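Long-range contacts in B-cell differentiation antigen CD72 (Mus musculus, PDB 5B1R), which acts as a B-cell co-receptor that recognises the Sm/ribonucleoprotein self-antigen, probably through its extracellular C-type lectin-like domain, and inhibits B-cell receptor signalling when co-ligated with the receptor: residues H21-L26 with L108-C113; K67-Q72 with D89-Y94. The protein carries 2 engineered substitutions. One frame throughout, in Å; residues are numbered along the deposited sequence.

Contact 1: H21-L26 with L108-C113. Unlike the reference sequence in segment 21-26: Arg24 (reference Gly). Engineered in segment 108-113: Ser111 (natural residue Cys).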
ATOM      1  N   HIS A  21      10.746   2.665  -2.102  1.00 12.04           N
ATOM      2  CA  HIS A  21      10.852   4.004  -2.676  1.00 13.54           C
ATOM      3  C   HIS A  21      11.109   3.971  -4.188  1.00 13.43           C
ATOM      4  O   HIS A  21      10.967   4.987  -4.868  1.00 15.42           O
ATOM      5  CB  HIS A  21      11.956   4.801  -1.980  1.00 16.02           C
ATOM      6  CG  HIS A  21      11.750   4.933  -0.508  1.00 19.20           C
ATOM      7  ND1 HIS A  21      10.747   5.707   0.039  1.00 19.04           N
ATOM      8  CD2 HIS A  21      12.405   4.374   0.536  1.00 23.31           C
ATOM      9  CE1 HIS A  21      10.801   5.626   1.356  1.00 22.64           C
ATOM     10  NE2 HIS A  21      11.795   4.821   1.682  1.00 23.45           N
ATOM     11  N   THR A  22      11.492   2.805  -4.694  1.00 12.57           N
ATOM     12  CA  THR A  22      11.829   2.627  -6.107  1.00 13.00           C
ATOM     13  C   THR A  22      10.620   2.894  -6.971  1.00 12.70           C
ATOM     14  O   THR A  22       9.541   2.353  -6.738  1.00 12.93           O
ATOM     15  CB  THR A  22      12.300   1.178  -6.349  1.00 13.96           C
ATOM     16  OG1 THR A  22      13.373   0.886  -5.444  1.00 15.76           O
ATOM     17  CG2 THR A  22      12.765   0.942  -7.795  1.00 15.45           C
ATOM     18  N   LEU A  23      10.807   3.710  -8.002  1.00 12.54           N
ATOM     19  CA  LEU A  23       9.714   4.047  -8.902  1.00 12.53           C
ATOM     20  C   LEU A  23       9.447   2.888  -9.863  1.00 12.74           C
ATOM     21  O   LEU A  23      10.342   2.461 -10.600  1.00 13.38           O
ATOM     22  CB  LEU A  23      10.016   5.324  -9.696  1.00 14.38           C
ATOM     23  CG  LEU A  23      10.362   6.568  -8.874  1.00 15.97           C
ATOM     24  CD1 LEU A  23      10.519   7.763  -9.807  1.00 18.33           C
ATOM     25  CD2 LEU A  23       9.328   6.853  -7.788  1.00 17.85           C
ATOM     26  N   ARG A  24       8.207   2.406  -9.887  1.00 12.36           N
ATOM     27  CA  ARG A  24       7.810   1.320 -10.783  1.00 12.12           C
ATOM     28  C   ARG A  24       6.364   1.506 -11.222  1.00 11.51           C
ATOM     29  O   ARG A  24       5.579   2.179 -10.559  1.00 12.12           O
ATOM     30  CB  ARG A  24       7.901  -0.049 -10.101  1.00 12.37           C
ATOM     31  CG  ARG A  24       9.223  -0.400  -9.461  1.00 12.28           C
ATOM     32  CD  ARG A  24       9.156  -1.801  -8.891  1.00 12.41           C
ATOM     33  NE  ARG A  24      10.416  -2.203  -8.253  1.00 12.51           N
ATOM     34  CZ  ARG A  24      10.716  -2.002  -6.981  1.00 11.58           C
ATOM     35  NH1 ARG A  24       9.855  -1.400  -6.181  1.00 12.18           N
ATOM     36  NH2 ARG A  24      11.901  -2.419  -6.531  1.00 12.23           N
ATOM     37  N   SER A  25       5.999   0.854 -12.314  1.00 11.80           N
ATOM     38  CA  SER A  25       4.591   0.696 -12.673  1.00 11.45           C
ATOM     39  C   SER A  25       3.877  -0.142 -11.616  1.00 11.39           C
ATOM     40  O   SER A  25       4.514  -0.749 -10.748  1.00 11.49           O
ATOM     41  CB  SER A  25       4.479  -0.019 -14.010  1.00 12.94           C
ATOM     42  OG  SER A  25       4.993  -1.338 -13.897  1.00 13.67           O
ATOM     43  N   LEU A  26       2.555  -0.202 -11.700  1.00 11.35           N
ATOM     44  CA  LEU A  26       1.829  -1.042 -10.772  1.00 11.25           C
ATOM     45  C   LEU A  26       2.266  -2.491 -10.920  1.00 11.88           C
ATOM     46  O   LEU A  26       2.549  -3.158  -9.931  1.00 12.28           O
ATOM     47  CB  LEU A  26       0.307  -0.864 -10.919  1.00 12.00           C
ATOM     48  CG  LEU A  26      -0.574  -1.640  -9.914  1.00 12.08           C
ATOM     49  CD1 LEU A  26      -0.733  -3.133 -10.223  1.00 14.67           C
ATOM     50  CD2 LEU A  26      -0.116  -1.429  -8.470  1.00 12.30           C
ATOM     51  N   LEU A 108       4.814   5.615 -13.001  1.00 13.09           N
ATOM     52  CA  LEU A 108       5.908   5.253 -12.094  1.00 13.03           C
ATOM     53  C   LEU A 108       5.738   5.886 -10.712  1.00 12.82           C
ATOM     54  O   LEU A 108       5.703   7.109 -10.590  1.00 15.22           O
ATOM     55  CB  LEU A 108       7.241   5.691 -12.708  1.00 13.54           C
ATOM     56  CG  LEU A 108       7.535   5.151 -14.109  1.00 13.78           C
ATOM     57  CD1 LEU A 108       8.850   5.719 -14.638  1.00 16.20           C
ATOM     58  CD2 LEU A 108       7.569   3.636 -14.061  1.00 16.12           C
ATOM     59  N   HIS A 109       5.655   5.049  -9.680  1.00 11.42           N
ATOM     60  CA  HIS A 109       5.479   5.499  -8.304  1.00 10.71           C
ATOM     61  C   HIS A 109       6.199   4.542  -7.384  1.00 10.68           C
ATOM     62  O   HIS A 109       6.412   3.374  -7.724  1.00 11.30           O
ATOM     63  CB  HIS A 109       3.997   5.515  -7.923  1.00 11.23           C
ATOM     64  CG  HIS A 109       3.204   6.520  -8.688  1.00 11.42           C
ATOM     65  ND1 HIS A 109       3.317   7.878  -8.469  1.00 13.61           N
ATOM     66  CD2 HIS A 109       2.304   6.365  -9.685  1.00 12.99           C
ATOM     67  CE1 HIS A 109       2.519   8.516  -9.308  1.00 13.89           C
ATOM     68  NE2 HIS A 109       1.887   7.622 -10.052  1.00 13.54           N
ATOM     69  N   PRO A 110       6.540   5.015  -6.182  1.00 10.55           N
ATOM     70  CA  PRO A 110       6.924   4.065  -5.131  1.00 10.23           C
ATOM     71  C   PRO A 110       5.701   3.217  -4.759  1.00  9.33           C
ATOM     72  O   PRO A 110       4.591   3.444  -5.267  1.00  9.59           O
ATOM     73  CB  PRO A 110       7.330   4.987  -3.972  1.00 11.52           C
ATOM     74  CG  PRO A 110       6.496   6.234  -4.193  1.00 12.09           C
ATOM     75  CD  PRO A 110       6.449   6.407  -5.695  1.00 11.64           C
ATOM     76  N   SER A 111       5.892   2.258  -3.860  1.00  9.62           N
ATOM     77  CA  SER A 111       4.812   1.336  -3.535  1.00  9.34           C
ATOM     78  C   SER A 111       4.939   0.875  -2.091  1.00  8.87           C
ATOM     79  O   SER A 111       5.962   1.129  -1.431  1.00  9.59           O
ATOM     80  CB  SER A 111       4.859   0.134  -4.486  1.00  9.58           C
ATOM     81  OG  SER A 111       6.098  -0.557  -4.393  1.00 10.44           O
ATOM     82  N   ILE A 112       3.903   0.194  -1.611  1.00  8.32           N
ATOM     83  CA  ILE A 112       3.931  -0.363  -0.261  1.00  8.70           C
ATOM     84  C   ILE A 112       3.563  -1.829  -0.377  1.00  8.25           C
ATOM     85  O   ILE A 112       2.529  -2.162  -0.975  1.00  8.98           O
ATOM     86  CB  ILE A 112       2.943   0.339   0.686  1.00  8.75           C
ATOM     87  CG1 ILE A 112       3.138   1.862   0.630  1.00  9.48           C
ATOM     88  CG2 ILE A 112       3.095  -0.211   2.106  1.00  9.52           C
ATOM     89  CD1 ILE A 112       2.015   2.668   1.241  1.00 10.16           C
ATOM     90  N   CYS A 113       4.421  -2.704   0.142  1.00  8.96           N
ATOM     91  CA  CYS A 113       4.132  -4.130   0.225  1.00  9.31           C
ATOM     92  C   CYS A 113       3.713  -4.489   1.645  1.00  9.23           C
ATOM     93  O   CYS A 113       4.022  -3.769   2.600  1.00  9.76           O
ATOM     94  CB  CYS A 113       5.368  -4.955  -0.125  1.00 10.84           C
ATOM     95  SG  CYS A 113       6.167  -4.622  -1.707  1.00 11.51           S
TER
HETATM   96  O   HOH W   1       7.529   0.386  -6.570  1.00 11.54           O

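Contact 2: K67-Q72 with D89-Y94. Unlike the reference sequence in segment 89-94: Asp89 (reference Val), Lys90 (reference Arg), Lys93 (reference Thr).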
ATOM      1  N   LYS A  67       4.786  12.250  -2.429  1.00 16.04           N
ATOM      2  CA  LYS A  67       4.758  11.088  -3.314  1.00 14.56           C
ATOM      3  C   LYS A  67       3.399  10.401  -3.255  1.00 13.23           C
ATOM      4  O   LYS A  67       2.664  10.524  -2.277  1.00 14.14           O
ATOM      5  CB  LYS A  67       5.838  10.081  -2.898  1.00 16.70           C
ATOM      6  CG  LYS A  67       7.269  10.606  -2.947  1.00 21.16           C
ATOM      7  CD  LYS A  67       7.805  10.624  -4.362  1.00 28.53           C
ATOM      8  CE  LYS A  67       9.253  11.106  -4.399  1.00 32.12           C
ATOM      9  NZ  LYS A  67      10.152  10.209  -3.621  1.00 35.05           N
ATOM     10  N   SER A  68       3.071   9.664  -4.309  1.00 12.65           N
ATOM     11  CA  SER A  68       1.916   8.768  -4.291  1.00 11.78           C
ATOM     12  C   SER A  68       2.420   7.350  -4.338  1.00 10.77           C
ATOM     13  O   SER A  68       3.414   7.068  -5.017  1.00 13.48           O
ATOM     14  CB  SER A  68       1.030   8.987  -5.505  1.00 14.42           C
ATOM     15  OG  SER A  68       0.527  10.308  -5.565  1.00 17.30           O
ATOM     16  N   TYR A  69       1.733   6.459  -3.622  1.00  9.66           N
ATOM     17  CA  TYR A  69       2.216   5.088  -3.464  1.00  9.23           C
ATOM     18  C   TYR A  69       1.248   4.078  -4.051  1.00  8.57           C
ATOM     19  O   TYR A  69       0.075   4.054  -3.676  1.00  9.76           O
ATOM     20  CB  TYR A  69       2.426   4.755  -1.977  1.00  9.01           C
ATOM     21  CG  TYR A  69       3.531   5.584  -1.348  1.00  9.72           C
ATOM     22  CD1 TYR A  69       3.292   6.876  -0.907  1.00 10.47           C
ATOM     23  CD2 TYR A  69       4.818   5.063  -1.216  1.00 10.55           C
ATOM     24  CE1 TYR A  69       4.312   7.647  -0.374  1.00 11.53           C
ATOM     25  CE2 TYR A  69       5.846   5.821  -0.671  1.00 10.53           C
ATOM     26  CZ  TYR A  69       5.586   7.109  -0.244  1.00 10.79           C
ATOM     27  OH  TYR A  69       6.589   7.888   0.301  1.00 13.29           O
ATOM     28  N   TRP A  70       1.731   3.214  -4.939  1.00  9.17           N
ATOM     29  CA  TRP A  70       0.911   2.092  -5.384  1.00  9.33           C
ATOM     30  C   TRP A  70       0.527   1.187  -4.212  1.00  8.70           C
ATOM     31  O   TRP A  70       1.379   0.837  -3.383  1.00  9.10           O
ATOM     32  CB  TRP A  70       1.638   1.250  -6.429  1.00  9.63           C
ATOM     33  CG  TRP A  70       1.835   1.855  -7.785  1.00  8.94           C
ATOM     34  CD1 TRP A  70       3.013   1.974  -8.442  1.00 10.26           C
ATOM     35  CD2 TRP A  70       0.814   2.332  -8.672  1.00  9.92           C
ATOM     36  NE1 TRP A  70       2.799   2.516  -9.688  1.00 10.71           N
ATOM     37  CE2 TRP A  70       1.455   2.752  -9.857  1.00 10.38           C
ATOM     38  CE3 TRP A  70      -0.578   2.458  -8.576  1.00 10.79           C
ATOM     39  CZ2 TRP A  70       0.747   3.266 -10.955  1.00 11.73           C
ATOM     40  CZ3 TRP A  70      -1.271   2.986  -9.652  1.00 10.89           C
ATOM     41  CH2 TRP A  70      -0.608   3.386 -10.822  1.00 11.14           C
ATOM     42  N   ILE A  71      -0.740   0.779  -4.188  1.00  9.15           N
ATOM     43  CA  ILE A  71      -1.256  -0.170  -3.207  1.00  9.35           C
ATOM     44  C   ILE A  71      -2.171  -1.164  -3.937  1.00  9.37           C
ATOM     45  O   ILE A  71      -2.408  -1.052  -5.146  1.00  9.84           O
ATOM     46  CB  ILE A  71      -2.032   0.542  -2.057  1.00  8.67           C
ATOM     47  CG1 ILE A  71      -3.256   1.315  -2.581  1.00  9.56           C
ATOM     48  CG2 ILE A  71      -1.087   1.462  -1.264  1.00  9.43           C
ATOM     49  CD1 ILE A  71      -4.278   1.599  -1.515  1.00 11.02           C
ATOM     50  N   GLN A  72      -2.705  -2.126  -3.189  1.00  9.18           N
ATOM     51  CA  GLN A  72      -3.656  -3.068  -3.756  1.00  9.61           C
ATOM     52  C   GLN A  72      -4.920  -2.366  -4.239  1.00  8.95           C
ATOM     53  O   GLN A  72      -5.514  -1.562  -3.521  1.00  9.44           O
ATOM     54  CB  GLN A  72      -4.055  -4.084  -2.699  1.00 11.70           C
ATOM     55  CG  GLN A  72      -5.048  -5.114  -3.206  1.00 14.43           C
ATOM     56  CD  GLN A  72      -5.614  -5.951  -2.077  1.00 14.43           C
ATOM     57  OE1 GLN A  72      -4.997  -6.922  -1.649  1.00 14.63           O
ATOM     58  NE2 GLN A  72      -6.778  -5.562  -1.572  1.00 17.56           N
ATOM     59  N   ASP A  89      -4.706   1.648  -8.376  1.00 10.19           N
ATOM     60  CA  ASP A  89      -4.993   2.465  -7.194  1.00 10.27           C
ATOM     61  C   ASP A  89      -3.704   2.877  -6.509  1.00  9.84           C
ATOM     62  O   ASP A  89      -2.848   2.028  -6.222  1.00 10.31           O
ATOM     63  CB  ASP A  89      -5.830   1.692  -6.167  1.00  9.97           C
ATOM     64  CG  ASP A  89      -7.229   1.346  -6.647  1.00  9.93           C
ATOM     65  OD1 ASP A  89      -7.537   1.528  -7.832  1.00 12.50           O
ATOM     66  OD2 ASP A  89      -8.021   0.854  -5.809  1.00  9.58           O
ATOM     67  N   LYS A  90      -3.585   4.169  -6.209  1.00  9.74           N
ATOM     68  CA  LYS A  90      -2.451   4.657  -5.441  1.00  9.96           C
ATOM     69  C   LYS A  90      -2.979   5.580  -4.366  1.00 10.05           C
ATOM     70  O   LYS A  90      -4.041   6.166  -4.521  1.00 12.47           O
ATOM     71  CB  LYS A  90      -1.448   5.377  -6.344  1.00 11.10           C
ATOM     72  CG  LYS A  90      -1.947   6.722  -6.860  1.00 11.58           C
ATOM     73  CD  LYS A  90      -1.058   7.304  -7.956  1.00 14.31           C
ATOM     74  CE  LYS A  90      -1.366   8.773  -8.193  1.00 15.56           C
ATOM     75  NZ  LYS A  90      -2.773   8.969  -8.603  1.00 17.83           N
ATOM     76  N   ILE A  91      -2.241   5.718  -3.274  1.00  9.78           N
ATOM     77  CA  ILE A  91      -2.618   6.691  -2.259  1.00 10.66           C
ATOM     78  C   ILE A  91      -1.838   7.990  -2.488  1.00 10.85           C
ATOM     79  O   ILE A  91      -0.656   7.985  -2.824  1.00 11.32           O
ATOM     80  CB  ILE A  91      -2.465   6.154  -0.815  1.00 10.19           C
ATOM     81  CG1 ILE A  91      -1.026   5.705  -0.522  1.00 10.47           C
ATOM     82  CG2 ILE A  91      -3.465   5.026  -0.594  1.00 11.67           C
ATOM     83  CD1 ILE A  91      -0.793   5.345   0.952  1.00 11.70           C
ATOM     84  N   LYS A  92      -2.533   9.095  -2.286  1.00 11.19           N
ATOM     85  CA  LYS A  92      -1.977  10.420  -2.528  1.00 12.98           C
ATOM     86  C   LYS A  92      -2.483  11.347  -1.443  1.00 12.62           C
ATOM     87  O   LYS A  92      -3.632  11.227  -0.999  1.00 13.88           O
ATOM     88  CB  LYS A  92      -2.406  10.914  -3.906  1.00 15.75           C
ATOM     89  CG  LYS A  92      -1.890  12.300  -4.242  1.00 18.26           C
ATOM     90  CD  LYS A  92      -2.097  12.597  -5.717  1.00 22.55           C
ATOM     91  CE  LYS A  92      -1.471  13.929  -6.137  1.00 28.57           C
ATOM     92  NZ  LYS A  92      -1.404  14.027  -7.617  1.00 36.89           N
ATOM     93  N   LYS A  93      -1.630  12.262  -0.995  1.00 13.99           N
ATOM     94  CA  LYS A  93      -2.007  13.114   0.122  1.00 15.81           C
ATOM     95  C   LYS A  93      -2.622  14.409  -0.341  1.00 18.79           C
ATOM     96  O   LYS A  93      -2.027  15.143  -1.128  1.00 21.25           O
ATOM     97  CB  LYS A  93      -0.825  13.413   1.049  1.00 17.23           C
ATOM     98  CG  LYS A  93      -1.296  13.948   2.401  1.00 21.96           C
ATOM     99  CD  LYS A  93      -0.197  14.059   3.429  1.00 27.98           C
ATOM    100  CE  LYS A  93      -0.811  14.381   4.783  1.00 29.87           C
ATOM    101  NZ  LYS A  93       0.198  14.861   5.769  1.00 32.91           N
ATOM    102  N   TYR A  94      -3.827  14.672   0.148  1.00 20.89           N
ATOM    103  CA  TYR A  94      -4.500  15.938  -0.099  1.00 26.36           C
ATOM    104  C   TYR A  94      -4.625  16.701   1.201  1.00 32.60           C
ATOM    105  O   TYR A  94      -5.384  16.309   2.085  1.00 34.46           O
ATOM    106  CB  TYR A  94      -5.879  15.694  -0.695  1.00 27.85           C
ATOM    107  CG  TYR A  94      -5.823  15.111  -2.078  1.00 29.98           C
ATOM    108  CD1 TYR A  94      -5.763  13.735  -2.271  1.00 28.10           C
ATOM    109  CD2 TYR A  94      -5.808  15.934  -3.197  1.00 33.67           C
ATOM    110  CE1 TYR A  94      -5.706  13.199  -3.539  1.00 31.20           C
ATOM    111  CE2 TYR A  94      -5.751  15.407  -4.466  1.00 35.04           C
ATOM    112  CZ  TYR A  94      -5.701  14.040  -4.633  1.00 36.41           C
ATOM    113  OH  TYR A  94      -5.646  13.511  -5.902  1.00 40.66           O
TER
HETATM  114  O   HOH W   2       1.086  12.621  -1.847  1.00 17.51           O
HETATM  115  O   HOH W   3      -3.616  -0.865  -7.706  1.00 11.99           O

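Contact 1: H21-L26 with L108-C113
Arg24 and His109 form an antiparallel hydrogen-bonded pair. Arg24 N gives its hydrogen to His109 O at 3.0 Å, and His109 N returns one to Arg24 O at the same length. Both bonds are nearly straight at the hydrogen. Weaker CA-H...O contacts flank the pair, with Pro110 CA on Thr22 O and Leu108 CA on Arg24 O.

Leu23 carries the apolar part. Leu23 CB lies 4.1 Å from Leu108 CB. Its CG stands anti to the carbonyl carbon (chi1 -55°), and from there the CD2 branch runs alongside the proline ring, with Leu23 CD2 3.6 Å from Pro110 CD. Leu108 reaches back with CD2, which rests against the backbone at Ser25 N.

Arg24 differs from the reference sequence. Its chain is extended as far as NE, and the guanidinium is then turned across it (chi4 90°). Thr22 CB covers one face of that group near the rim. A water joins three groups here: it donates to Thr22 O, accepts from Arg24 NH1 at 3.0 Å, and bonds Ser111 OG at 2.8 Å. Ser111 is an engineered replacement of cysteine. NH1 also bonds Ser20, and Tyr32 makes a cation-pi contact with Arg24.

Ser25 then N-caps helix 26-35 through Glu28 N. The short strand 23-24 thus ties the start of this helix to the long C-terminal strand of the lectin fold. The two backbone bonds set the register of Arg24 with His109, and the water links Arg24 to Ser111 where their side chains do not bond directly.

Contact 2: K67-Q72 with D89-Y94
Tyr69 O is approached by two groups of the opposite strand. Ile91 N donates to Tyr69 O at 2.9 Å, and Lys90 CA makes a CA-H...O contact to Tyr69 O at 3.1 Å. Tyr69 N completes the hydrogen-bonded pair by donating to Ile91 O. The third direct bond, Ile71 N to Asp89 O, is longer at 3.2 Å but almost straight.

Asp89 O also meets the indole of Trp70. Trp70 CE3 lies 3.3 Å from Asp89 O, which sits at the ring edge and in its plane.

Ser68 fits between two lysine chains. Ser68 OG touches the alkyl part of Lys92, 3.4 Å from Lys92 CG, and its CB packs on CD and CE of Lys90. Lys90 has CG between the backbone N and the carbonyl carbon (chi1 71°), which brings the chain past Ser68 before its NZ turns off to Ser103 and Thr101.

Ile91 packs by both its branches. Its CG1 meets Tyr69 CB. On the other branch, Ile91 CG2 lies 3.6 Å from Ile71 CD1, and the two isoleucine side chains cross at about a right angle.

Waters bridge the strands at both ends, one from Lys67 O to Lys93 N and one from Ile71 O to Asp89 N. The carboxylate of Asp89 forms salt bridges with Arg78 and Arg100, which probably favour its charged form. This pairing places strand 69-70 at one margin of the three-stranded sheet of the lectin-like domain. Backbone bonds fix the register. Of the buried polar ends, Asp89 is balanced by two arginines, while Lys90 NZ is held by two hydroxyls.

How the contacts relate
Contact 2 is largely buried and lies nearer the centre of the chain. Contact 1 is only partly buried, with several exposed residues. Strand 109-119 and strands 69-70 and 87-94 are counted in different sheets, yet the contact centres are about 9 Å apart and the contacts touch. Trp70 is the main joint: Trp70 N lies 2.9 Å from Pro110 O and Trp70 NE1 2.9 Å from Arg24 O, both probable hydrogen bonds, and its ring meets His109 edge-to-face. Contact 1 has one bridged pair, apolar leucines near the surface and a water held by Thr22 O, Arg24 NH1 and Ser111 OG. Contact 2 has more backbone bonding and isoleucine packing, and its Asp89 pairs with arginines outside both segments.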